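Exo-beta-1,3-glucanase (PDB 4PEY) hydrolyses laminarin and laminari-oligosaccharides as an exo-beta-1,3-glucanase, cutting glucose units from their non-reducing ends. Local coordinates at residues Tyr232-Pro237 and Val306-Gly311; Leu525-Leu530 and Asp545-Asp550; Val339-Gly342 and Thr348-Glu351. The protein carries 1 engineered substitution. One frame throughout, in Å; residues are numbered along the deposited sequence.

Contact 1: Tyr232-Pro237 and Val306-Gly311; sequences YKVFVP and VALGLG
At the seam between the two beta-helical parts of this family 55 glycoside hydrolase, Val-234 and Val-236 of strand 231-243 pack against Leu-308 and Val-306 of strand 306-309. The first strand pairs antiparallel with 210-220, 224-228 and 255-259, after the first run of parallel coils; the second belongs to the early coils of the run that follows, where it lies parallel to 284-287 and 333-335. No hydrogen bond passes between the segments, and the CA atoms of Val-234 and Leu-308 stand 9.0 Å apart, so side chains alone bridge the gap. Val-234 and Leu-308 meet tip to tip: CD2 of Leu-308 touches both branches of the valine, at 4.0 Å from Val-234 CG1 and 4.1 Å from Val-234 CG2, so that one methyl faces the fork of two. In Leu-308, CG lies opposite the backbone N (chi1 177°), and chi2, 60° for CD1, extends CD2 toward the valine. The neighbouring pair behaves differently. Val-236 and Val-306 run alongside each other, pointing opposite ways, and touch through a single methyl from each, with Val-236 CG2 at 4.2 Å from Val-306 CG2. Because 234 is matched with 308 and 236 with 306, the pairs follow in opposite order along the two segments. Two residues widen this apolar patch: Leu-258 touches both Val-236 and Val-306, and Phe-263 touches both Val-234 and Val-306. With 127 Å² buried and no polar atom engaged across it, the seam is held here by van der Waals and hydrophobic contact, which fixes position through shape rather than through directional bonds.

Contact 2: Leu525-Leu530 and Asp545-Asp550; sequences LLVVSL and DPTSGD
Thr-547 OG1, which lies 3.8 Å from Ser-529 CB, is gripped from outside the two segments by Gln-535 OE1 and by the backbone N of Tyr-536. The amide oxygen can only accept and the backbone N-H can only donate, so the hydroxyl serves as donor to one and acceptor to the other. Ser-529 OG is likewise engaged elsewhere, by the carbonyl of Gly-534, and what meets Thr-547 OG1 here is the serine's CB. With OG1 set between the backbone N and carbonyl carbon (chi1 57°), the threonine methyl is turned toward strand 520-529. There, Thr-547 CG2 sits 3.9 Å from Val-527 CG2, the side chains crossing at about a right angle, and 3.8 Å from Val-527 O. Farther along, one water lies 2.8 Å from Ser-529 O and, at a weak 3.5 Å, from Gly-549 O; it has more acceptors near it than protons to give. Thr-547 thus packs on the end of strand 520-529, on the side of Val-527 and Ser-529. Val-528 points away from the loop, and its side chain is about 8 Å from that of substrate-binding Gln-173, while Leu-530 touches a bound glucose unit. The geometry implies a division of labour: the hydroxyl, bonded to Gln-535 and Tyr-536, ties Thr-547 to strand 535-536, while its methyl makes the apolar contact with Val-527.

Contact 3: Val339-Gly342 and Thr348-Glu351; sequences VDAG and TLVE
This is an apolar contact across a corner of the second beta-helix, where Val-339 of strand 337-340 and Ala-341 just beyond meet the corner residue Leu-349 and Val-350 after it. The chain turns at Leu-349, and the two strands belong to different faces of the coil: 337-340 pairs with 314-317 and 367-375, whereas 348-352 lies between 324-326 and 385-389. Val-339 works with both branches. Its CG1 lies 4.1 Å from Leu-349 CB, the two side chains passing alongside, oppositely directed; its CG2 meets Val-350 CG2 at 4.0 Å, obliquely. Leu-349 places CG opposite its carbonyl carbon (chi1 -71°), and its CD1 comes to 4.2 Å from Ala-341 CB. The polar groups lie to different sides of the contact. Asp-340 points away and forms a salt bridge with Arg-374, while Thr-348 OG1 donates to Glu-351 OE2 at 2.6 Å, reaching the anti side of the carboxylate 18° out of its plane, and is also hydrogen-bonded to Thr-322 OG1. With all four touching residues buried and no hydrogen bond crossing, the corner is joined by hydrocarbon alone, and the charged and hydroxyl groups are bonded outside that interface.

Along the chain the order is contact 1, contact 3, contact 2, with no overlap in sequence. All three involve the second run of parallel strands, through 306-309, 337-340 and 520-529 respectively. Contacts 1 and 3 are closest, with centres 21 Å apart and nearest atoms about 10 Å apart; contact 2 lies 32 Å from contact 3 and 42 Å from contact 1, centre to centre, and contacts 1 and 2 fall on opposite sides of the chain's centre. None touches another. They mark where the second beta-helix joins the preceding part, a corner of its coil, and its last coils, where the chain reaches the glycan pocket; of the three, only contact 2 includes a residue of that pocket.

Contact 1: Tyr232-Pro237 and Val306-Gly311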
loop_
_atom_site.group_PDB
_atom_site.type_symbol
_atom_site.label_atom_id
_atom_site.label_comp_id
_atom_site.label_asym_id
_atom_site.label_seq_id
_atom_site.Cartn_x
_atom_site.Cartn_y
_atom_site.Cartn_z
ATOM N N TYR A 232 3.525 -26.437 4.954
ATOM C CA TYR A 232 3.425 -24.979 4.859
ATOM C C TYR A 232 4.697 -24.327 5.387
ATOM O O TYR A 232 5.204 -24.703 6.449
ATOM C CB TYR A 232 2.218 -24.438 5.634
ATOM C CG TYR A 232 0.891 -24.619 4.939
ATOM C CD1 TYR A 232 0.572 -23.889 3.798
ATOM C CD2 TYR A 232 -0.054 -25.505 5.436
ATOM C CE1 TYR A 232 -0.647 -24.053 3.162
ATOM C CE2 TYR A 232 -1.269 -25.677 4.806
ATOM C CZ TYR A 232 -1.561 -24.949 3.674
ATOM O OH TYR A 232 -2.778 -25.120 3.055
ATOM N N LYS A 233 5.210 -23.358 4.630
ATOM C CA LYS A 233 6.339 -22.537 5.046
ATOM C C LYS A 233 6.084 -21.101 4.621
ATOM O O LYS A 233 5.214 -20.837 3.792
ATOM C CB LYS A 233 7.647 -23.036 4.430
ATOM C CG LYS A 233 7.954 -24.488 4.735
ATOM C CD LYS A 233 9.353 -24.881 4.322
ATOM C CE LYS A 233 9.625 -26.340 4.675
ATOM N NZ LYS A 233 10.961 -26.804 4.203
ATOM N N VAL A 234 6.851 -20.174 5.183
ATOM C CA VAL A 234 6.829 -18.805 4.703
ATOM C C VAL A 234 8.182 -18.493 4.081
ATOM O O VAL A 234 9.229 -18.683 4.714
ATOM C CB VAL A 234 6.500 -17.808 5.825
ATOM C CG1 VAL A 234 6.701 -16.370 5.333
ATOM C CG2 VAL A 234 5.074 -18.027 6.318
ATOM N N PHE A 235 8.162 -18.053 2.825
ATOM C CA PHE A 235 9.397 -17.699 2.148
ATOM C C PHE A 235 9.736 -16.260 2.463
ATOM O O PHE A 235 8.863 -15.386 2.397
ATOM C CB PHE A 235 9.305 -17.903 0.635
ATOM C CG PHE A 235 10.625 -17.736 -0.065
ATOM C CD1 PHE A 235 11.637 -18.670 0.108
ATOM C CD2 PHE A 235 10.865 -16.636 -0.869
ATOM C CE1 PHE A 235 12.862 -18.515 -0.527
ATOM C CE2 PHE A 235 12.086 -16.481 -1.512
ATOM C CZ PHE A 235 13.085 -17.420 -1.332
ATOM N N VAL A 236 11.001 -16.028 2.819
ATOM C CA VAL A 236 11.478 -14.709 3.221
ATOM C C VAL A 236 12.587 -14.260 2.267
ATOM O O VAL A 236 13.755 -14.602 2.449
ATOM C CB VAL A 236 12.004 -14.710 4.674
ATOM C CG1 VAL A 236 12.413 -13.307 5.093
ATOM C CG2 VAL A 236 10.942 -15.250 5.623
ATOM N N PRO A 237 12.215 -13.522 1.214
ATOM C CA PRO A 237 13.208 -13.064 0.230
ATOM C C PRO A 237 14.327 -12.232 0.849
ATOM O O PRO A 237 14.089 -11.463 1.786
ATOM C CB PRO A 237 12.372 -12.213 -0.734
ATOM C CG PRO A 237 11.003 -12.820 -0.647
ATOM C CD PRO A 237 10.837 -13.198 0.802
ATOM N N VAL A 306 8.845 -11.989 11.488
ATOM C CA VAL A 306 7.872 -11.811 10.419
ATOM C C VAL A 306 6.472 -11.699 11.020
ATOM O O VAL A 306 6.077 -12.532 11.836
ATOM C CB VAL A 306 7.908 -12.989 9.413
ATOM C CG1 VAL A 306 6.824 -12.834 8.343
ATOM C CG2 VAL A 306 9.278 -13.094 8.760
ATOM N N ALA A 307 5.728 -10.671 10.620
ATOM C CA ALA A 307 4.339 -10.532 11.017
ATOM C C ALA A 307 3.541 -10.410 9.731
ATOM O O ALA A 307 3.486 -9.340 9.119
ATOM C CB ALA A 307 4.134 -9.319 11.916
ATOM N N LEU A 308 2.952 -11.531 9.320
ATOM C CA LEU A 308 2.355 -11.671 7.996
ATOM C C LEU A 308 0.855 -11.858 8.090
ATOM O O LEU A 308 0.396 -12.772 8.777
ATOM C CB LEU A 308 2.983 -12.866 7.264
ATOM C CG LEU A 308 2.447 -13.243 5.875
ATOM C CD1 LEU A 308 2.615 -12.091 4.880
ATOM C CD2 LEU A 308 3.129 -14.526 5.370
ATOM N N GLY A 309 0.093 -11.006 7.406
ATOM C CA GLY A 309 -1.352 -11.128 7.396
ATOM C C GLY A 309 -1.888 -11.773 6.127
ATOM O O GLY A 309 -1.333 -11.593 5.040
ATOM N N LEU A 310 -2.971 -12.529 6.284
ATOM C CA LEU A 310 -3.715 -13.116 5.175
ATOM C C LEU A 310 -5.097 -12.479 5.099
ATOM O O LEU A 310 -5.652 -12.089 6.121
ATOM C CB LEU A 310 -3.857 -14.634 5.356
ATOM C CG LEU A 310 -2.583 -15.437 5.620
ATOM C CD1 LEU A 310 -2.906 -16.907 5.894
ATOM C CD2 LEU A 310 -1.630 -15.301 4.443
ATOM N N GLY A 311 -5.668 -12.399 3.899
ATOM C CA GLY A 311 -7.057 -11.982 3.743
ATOM C C GLY A 311 -7.415 -10.634 4.356
ATOM O O GLY A 311 -8.517 -10.466 4.893
#

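Contact 2: Leu525-Leu530 and Asp545-Asp550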
loop_
_atom_site.group_PDB
_atom_site.type_symbol
_atom_site.label_atom_id
_atom_site.label_comp_id
_atom_site.label_asym_id
_atom_site.label_seq_id
_atom_site.Cartn_x
_atom_site.Cartn_y
_atom_site.Cartn_z
ATOM N N LEU A 525 6.951 16.750 -9.826
ATOM C CA LEU A 525 5.886 17.088 -8.883
ATOM C C LEU A 525 4.648 17.587 -9.616
ATOM O O LEU A 525 4.754 18.217 -10.673
ATOM C CB LEU A 525 6.345 18.180 -7.917
ATOM C CG LEU A 525 7.573 17.904 -7.053
ATOM C CD1 LEU A 525 7.872 19.109 -6.175
ATOM C CD2 LEU A 525 7.359 16.656 -6.215
ATOM N N LEU A 526 3.473 17.344 -9.045
ATOM C CA LEU A 526 2.251 17.911 -9.610
ATOM C C LEU A 526 1.181 18.103 -8.554
ATOM O O LEU A 526 1.133 17.372 -7.554
ATOM C CB LEU A 526 1.752 17.012 -10.751
ATOM C CG LEU A 526 1.418 15.562 -10.383
ATOM C CD1 LEU A 526 0.055 15.092 -10.903
ATOM C CD2 LEU A 526 2.568 14.636 -10.786
ATOM N N VAL A 527 0.339 19.109 -8.770
ATOM C CA VAL A 527 -0.879 19.263 -7.979
ATOM C C VAL A 527 -2.071 19.389 -8.925
ATOM O O VAL A 527 -1.940 19.852 -10.062
ATOM C CB VAL A 527 -0.815 20.474 -7.008
ATOM C CG1 VAL A 527 0.322 20.290 -6.003
ATOM C CG2 VAL A 527 -0.676 21.803 -7.766
ATOM N N VAL A 528 -3.234 18.942 -8.464
ATOM C CA VAL A 528 -4.416 18.900 -9.318
ATOM C C VAL A 528 -5.654 19.247 -8.508
ATOM O O VAL A 528 -5.869 18.671 -7.432
ATOM C CB VAL A 528 -4.645 17.498 -9.956
ATOM C CG1 VAL A 528 -5.683 17.597 -11.062
ATOM C CG2 VAL A 528 -3.346 16.878 -10.483
ATOM N N SER A 529 -6.451 20.194 -9.003
ATOM C CA SER A 529 -7.780 20.429 -8.451
ATOM C C SER A 529 -8.785 19.564 -9.183
ATOM O O SER A 529 -8.864 19.612 -10.408
ATOM C CB SER A 529 -8.187 21.902 -8.578
ATOM O OG SER A 529 -9.568 22.075 -8.287
ATOM N N LEU A 530 -9.567 18.791 -8.436
ATOM C CA LEU A 530 -10.556 17.922 -9.057
ATOM C C LEU A 530 -11.846 18.712 -9.309
ATOM O O LEU A 530 -12.614 19.011 -8.385
ATOM C CB LEU A 530 -10.804 16.682 -8.181
ATOM C CG LEU A 530 -9.524 15.928 -7.770
ATOM C CD1 LEU A 530 -9.836 14.757 -6.852
ATOM C CD2 LEU A 530 -8.732 15.471 -9.004
ATOM N N ASP A 545 2.906 26.962 -10.989
ATOM C CA ASP A 545 1.664 27.684 -11.263
ATOM C C ASP A 545 0.554 27.278 -10.304
ATOM O O ASP A 545 0.501 26.132 -9.864
ATOM C CB ASP A 545 1.178 27.429 -12.695
ATOM C CG ASP A 545 2.133 27.938 -13.751
ATOM O OD1 ASP A 545 3.013 28.767 -13.438
ATOM O OD2 ASP A 545 1.977 27.515 -14.918
ATOM N N PRO A 546 -0.365 28.209 -10.008
ATOM C CA PRO A 546 -1.600 27.787 -9.348
ATOM C C PRO A 546 -2.400 26.887 -10.275
ATOM O O PRO A 546 -2.217 26.946 -11.491
ATOM C CB PRO A 546 -2.340 29.104 -9.103
ATOM C CG PRO A 546 -1.826 30.018 -10.184
ATOM C CD PRO A 546 -0.379 29.643 -10.352
ATOM N N THR A 547 -3.278 26.056 -9.730
ATOM C CA THR A 547 -4.251 25.407 -10.593
ATOM C C THR A 547 -5.317 26.443 -10.954
ATOM O O THR A 547 -5.523 27.420 -10.225
ATOM C CB THR A 547 -4.888 24.177 -9.925
ATOM O OG1 THR A 547 -5.503 24.545 -8.680
ATOM C CG2 THR A 547 -3.827 23.097 -9.674
ATOM N N SER A 548 -5.976 26.244 -12.092
ATOM C CA SER A 548 -7.048 27.150 -12.509
ATOM C C SER A 548 -8.098 26.395 -13.311
ATOM O O SER A 548 -7.856 25.273 -13.751
ATOM C CB SER A 548 -6.490 28.317 -13.328
ATOM O OG SER A 548 -6.030 27.888 -14.592
ATOM N N GLY A 549 -9.266 27.008 -13.488
ATOM C CA GLY A 549 -10.354 26.382 -14.219
ATOM C C GLY A 549 -11.028 25.273 -13.430
ATOM O O GLY A 549 -10.696 25.034 -12.264
ATOM N N ASP A 550 -11.983 24.596 -14.059
ATOM C CA ASP A 550 -12.614 23.431 -13.446
ATOM C C ASP A 550 -12.367 22.180 -14.278
ATOM O O ASP A 550 -13.132 21.214 -14.205
ATOM C CB ASP A 550 -14.118 23.645 -13.251
ATOM C CG ASP A 550 -14.880 23.818 -14.565
ATOM O OD1 ASP A 550 -14.269 23.744 -15.653
ATOM O OD2 ASP A 550 -16.116 24.017 -14.506
HETATM O O HOH W 1 -10.043 21.631 -11.909
#

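Contact 3: Val339-Gly342 and Thr348-Glu351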
loop_
_atom_site.group_PDB
_atom_site.type_symbol
_atom_site.label_atom_id
_atom_site.label_comp_id
_atom_site.label_asym_id
_atom_site.label_seq_id
_atom_site.Cartn_x
_atom_site.Cartn_y
_atom_site.Cartn_z
ATOM N N VAL A 339 -4.609 -1.634 9.696
ATOM C CA VAL A 339 -4.802 -1.098 11.039
ATOM C C VAL A 339 -5.953 -0.111 10.967
ATOM O O VAL A 339 -5.903 0.842 10.205
ATOM C CB VAL A 339 -3.529 -0.415 11.588
ATOM C CG1 VAL A 339 -3.799 0.200 12.966
ATOM C CG2 VAL A 339 -2.397 -1.431 11.676
ATOM N N ASP A 340 -6.992 -0.369 11.755
ATOM C CA ASP A 340 -8.270 0.330 11.667
ATOM C C ASP A 340 -8.525 1.049 12.991
ATOM O O ASP A 340 -8.702 0.396 14.019
ATOM C CB ASP A 340 -9.369 -0.701 11.354
ATOM C CG ASP A 340 -10.692 -0.084 10.937
ATOM O OD1 ASP A 340 -10.729 1.086 10.503
ATOM O OD2 ASP A 340 -11.709 -0.810 11.022
ATOM N N ALA A 341 -8.517 2.383 12.981
ATOM C CA ALA A 341 -8.644 3.160 14.219
ATOM C C ALA A 341 -9.948 2.880 14.962
ATOM O O ALA A 341 -11.009 2.694 14.350
ATOM C CB ALA A 341 -8.521 4.655 13.930
ATOM N N GLY A 342 -9.858 2.849 16.288
ATOM C CA GLY A 342 -11.043 2.811 17.125
ATOM C C GLY A 342 -11.581 4.221 17.320
ATOM O O GLY A 342 -10.901 5.205 17.003
ATOM N N THR A 348 -0.797 7.380 18.510
ATOM C CA THR A 348 -0.186 6.796 17.311
ATOM C C THR A 348 -0.865 5.466 17.016
ATOM O O THR A 348 -1.343 4.815 17.943
ATOM C CB THR A 348 1.325 6.541 17.470
ATOM O OG1 THR A 348 1.534 5.616 18.546
ATOM C CG2 THR A 348 2.093 7.829 17.753
ATOM N N LEU A 349 -0.915 5.057 15.748
ATOM C CA LEU A 349 -1.452 3.734 15.414
ATOM C C LEU A 349 -0.341 2.697 15.204
ATOM O O LEU A 349 -0.471 1.546 15.621
ATOM C CB LEU A 349 -2.355 3.806 14.174
ATOM C CG LEU A 349 -3.691 4.523 14.423
ATOM C CD1 LEU A 349 -4.441 4.783 13.138
ATOM C CD2 LEU A 349 -4.590 3.753 15.404
ATOM N N VAL A 350 0.740 3.110 14.545
ATOM C CA VAL A 350 1.896 2.250 14.285
ATOM C C VAL A 350 3.178 3.021 14.584
ATOM O O VAL A 350 3.350 4.142 14.093
ATOM C CB VAL A 350 1.927 1.760 12.815
ATOM C CG1 VAL A 350 3.163 0.896 12.549
ATOM C CG2 VAL A 350 0.636 1.010 12.459
ATOM N N GLU A 351 4.059 2.431 15.396
ATOM C CA GLU A 351 5.374 3.007 15.667
ATOM C C GLU A 351 6.464 2.033 15.261
ATOM O O GLU A 351 6.464 0.884 15.701
ATOM C CB GLU A 351 5.538 3.366 17.149
ATOM C CG GLU A 351 4.628 4.480 17.609
ATOM C CD GLU A 351 4.774 4.800 19.091
ATOM O OE1 GLU A 351 5.776 4.381 19.715
ATOM O OE2 GLU A 351 3.875 5.481 19.632
#